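Putative cyclohexadienyl dehydrogenase and ADH prephenate dehydrogenase (Rhizobium meliloti, PDB 4WJI) probably catalyses the NAD(P)-dependent oxidative decarboxylation of prephenate to 4-hydroxyphenylpyruvate in tyrosine biosynthesis. Local coordinates at residues A[20-24]-A[48-52]. Numbering follows the deposited sequence.
Sequences ARDIR and LGLGD
Arg24 and Asp52 form a salt bridge between helix 14-26 and the loop leading from helix 39-48 into strand 53-55, in the Rossmann-type domain. CG of Arg24 lies anti to its backbone N (chi1 177°), and bends at chi2 and chi3 bring the guanidinium to the loop. Arg24 NH1 donates to Asp52 OD1 at 2.8 Å, in the guanidinium plane and on the syn lone pair. Arg24 NH2 reaches the same Asp52 OD1 at 3.1 Å from above the carboxylate plane, the two groups being turned 53° apart. Arg24 NH2 donates to Gly49 O at 3.0 Å, while its bond to Gly51 O is weak. Asp52 OD2 is taken by Ile32 N of the neighbouring strand. Gly49, with positive phi, ends helix 39-48 in a Schellman motif, a backbone shape that suits glycine.

Deeper in, the small Ala20 lets the loop come close, its CB 3.7 Å from Leu50 O. Arg21 runs extended from CG to NE, and a quarter turn at chi4 (91°) lays its guanidinium face over Leu50 CD2, while Arg21 NH2 bonds Pro132 O. The Leu50 side chain approaches NADP-binding Ile12. Were Arg21 replaced by an alanine, Leu50 CD2 would probably lose its flat cover and Pro132 O this donor. One arginine thus offers the loop charge and edge N-H groups; the other packs the flat face of its guanidinium on the Leu50 methyl.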
ATOM      1  N   ALA A  20      19.236 -13.602  13.085  1.00  8.58           N
ATOM      2  CA  ALA A  20      19.769 -14.921  13.424  1.00  7.73           C
ATOM      3  C   ALA A  20      19.999 -15.811  12.189  1.00  8.53           C
ATOM      4  O   ALA A  20      21.040 -16.434  12.056  1.00  9.22           O
ATOM      5  CB  ALA A  20      18.872 -15.634  14.423  1.00  9.89           C
ATOM      6  N   ARG A  21      19.028 -15.823  11.275  1.00  9.27           N
ATOM      7  CA  ARG A  21      19.131 -16.660  10.092  1.00  8.73           C
ATOM      8  C   ARG A  21      20.262 -16.170   9.189  1.00  9.55           C
ATOM      9  O   ARG A  21      20.987 -17.000   8.626  1.00 11.46           O
ATOM     10  CB  ARG A  21      17.789 -16.709   9.355  1.00  8.21           C
ATOM     11  CG  ARG A  21      16.731 -17.560  10.047  1.00  9.54           C
ATOM     12  CD  ARG A  21      15.420 -17.490   9.314  1.00  9.70           C
ATOM     13  NE  ARG A  21      14.322 -18.303   9.869  1.00 11.60           N
ATOM     14  CZ  ARG A  21      13.428 -17.888  10.760  1.00 11.88           C
ATOM     15  NH1 ARG A  21      13.568 -16.717  11.364  1.00 11.76           N
ATOM     16  NH2 ARG A  21      12.394 -18.650  11.093  1.00 13.23           N
ATOM     17  N   ASP A  22      20.419 -14.865   9.053  1.00  9.33           N
ATOM     18  CA  ASP A  22      21.512 -14.326   8.245  1.00 10.44           C
ATOM     19  C   ASP A  22      22.897 -14.620   8.849  1.00 10.89           C
ATOM     20  O   ASP A  22      23.856 -14.922   8.106  1.00 12.53           O
ATOM     21  CB  ASP A  22      21.382 -12.820   8.059  1.00 13.28           C
ATOM     22  CG  ASP A  22      20.323 -12.441   7.108  1.00 20.27           C
ATOM     23  OD1 ASP A  22      19.959 -13.261   6.207  1.00 24.80           O
ATOM     24  OD2 ASP A  22      19.871 -11.259   7.230  1.00 27.70           O
ATOM     25  N   ILE A  23      23.016 -14.499  10.172  1.00 10.47           N
ATOM     26  CA  ILE A  23      24.258 -14.836  10.838  1.00 10.38           C
ATOM     27  C   ILE A  23      24.617 -16.276  10.558  1.00 11.68           C
ATOM     28  O   ILE A  23      25.781 -16.567  10.247  1.00 14.63           O
ATOM     29  CB  ILE A  23      24.172 -14.579  12.380  1.00 10.76           C
ATOM     30  CG1 ILE A  23      24.070 -13.091  12.711  1.00 12.07           C
ATOM     31  CG2 ILE A  23      25.353 -15.217  13.095  1.00 13.62           C
ATOM     32  CD1 ILE A  23      23.595 -12.860  14.148  1.00 11.28           C
ATOM     33  N   ARG A  24      23.654 -17.181  10.657  1.00 11.76           N
ATOM     34  CA  ARG A  24      23.909 -18.602  10.376  1.00 13.31           C
ATOM     35  C   ARG A  24      24.314 -18.832   8.899  1.00 13.11           C
ATOM     36  O   ARG A  24      25.270 -19.534   8.641  1.00 18.63           O
ATOM     37  CB  ARG A  24      22.706 -19.465  10.768  1.00 15.20           C
ATOM     38  CG  ARG A  24      22.790 -20.969  10.474  1.00 26.59           C
ATOM     39  CD  ARG A  24      23.252 -21.705  11.649  1.00 26.03           C
ATOM     40  NE  ARG A  24      22.404 -21.659  12.839  1.00 18.43           N
ATOM     41  CZ  ARG A  24      22.891 -21.835  14.052  1.00 17.86           C
ATOM     42  NH1 ARG A  24      24.203 -21.962  14.248  1.00 19.62           N
ATOM     43  NH2 ARG A  24      22.095 -21.863  15.074  1.00 16.43           N
ATOM     44  N   LEU A  48      13.337 -24.126  15.727  1.00 14.84           N
ATOM     45  CA  LEU A  48      13.778 -23.555  14.463  1.00 14.14           C
ATOM     46  C   LEU A  48      15.328 -23.570  14.307  1.00 15.02           C
ATOM     47  O   LEU A  48      15.829 -23.284  13.224  1.00 19.90           O
ATOM     48  CB  LEU A  48      13.267 -22.098  14.330  1.00 15.88           C
ATOM     49  CG  LEU A  48      11.757 -21.977  14.118  1.00 15.05           C
ATOM     50  CD1 LEU A  48      11.326 -20.539  14.311  1.00 16.26           C
ATOM     51  CD2 LEU A  48      11.341 -22.454  12.727  1.00 19.27           C
ATOM     52  N   GLY A  49      16.054 -23.867  15.373  1.00 14.35           N
ATOM     53  CA  GLY A  49      17.516 -23.874  15.335  1.00 17.69           C
ATOM     54  C   GLY A  49      18.165 -22.508  15.165  1.00 15.84           C
ATOM     55  O   GLY A  49      19.161 -22.369  14.463  1.00 17.95           O
ATOM     56  N   LEU A  50      17.562 -21.483  15.767  1.00 11.82           N
ATOM     57  CA  LEU A  50      18.021 -20.119  15.556  1.00 10.75           C
ATOM     58  C   LEU A  50      19.294 -19.767  16.333  1.00 11.57           C
ATOM     59  O   LEU A  50      20.014 -18.851  15.939  1.00 13.62           O
ATOM     60  CB  LEU A  50      16.919 -19.110  15.876  1.00 11.31           C
ATOM     61  CG  LEU A  50      15.676 -19.194  15.020  1.00 12.73           C
ATOM     62  CD1 LEU A  50      14.667 -18.148  15.426  1.00 14.61           C
ATOM     63  CD2 LEU A  50      15.977 -19.078  13.559  1.00 14.45           C
ATOM     64  N   GLY A  51      19.542 -20.483  17.419  1.00 11.59           N
ATOM     65  CA  GLY A  51      20.725 -20.249  18.251  1.00 12.20           C
ATOM     66  C   GLY A  51      21.544 -21.470  18.521  1.00 12.57           C
ATOM     67  O   GLY A  51      21.188 -22.583  18.100  1.00 15.35           O
ATOM     68  N   ASP A  52      22.662 -21.231  19.194  1.00 11.84           N
ATOM     69  CA  ASP A  52      23.516 -22.305  19.699  1.00 12.78           C
ATOM     70  C   ASP A  52      23.304 -22.489  21.186  1.00 14.74           C
ATOM     71  O   ASP A  52      23.356 -23.615  21.689  1.00 18.29           O
ATOM     72  CB  ASP A  52      24.960 -22.032  19.357  1.00 15.47           C
ATOM     73  CG  ASP A  52      25.155 -21.758  17.843  1.00 18.77           C
ATOM     74  OD1 ASP A  52      24.523 -22.407  17.000  1.00 20.68           O
ATOM     75  OD2 ASP A  52      25.921 -20.880  17.462  1.00 21.32           O
TER
HETATM   76  O   HOH W   1      20.270 -18.958  13.236  1.00 16.93           O
HETATM   77  O   HOH W   2      19.397 -20.892  11.449  1.00 33.28           O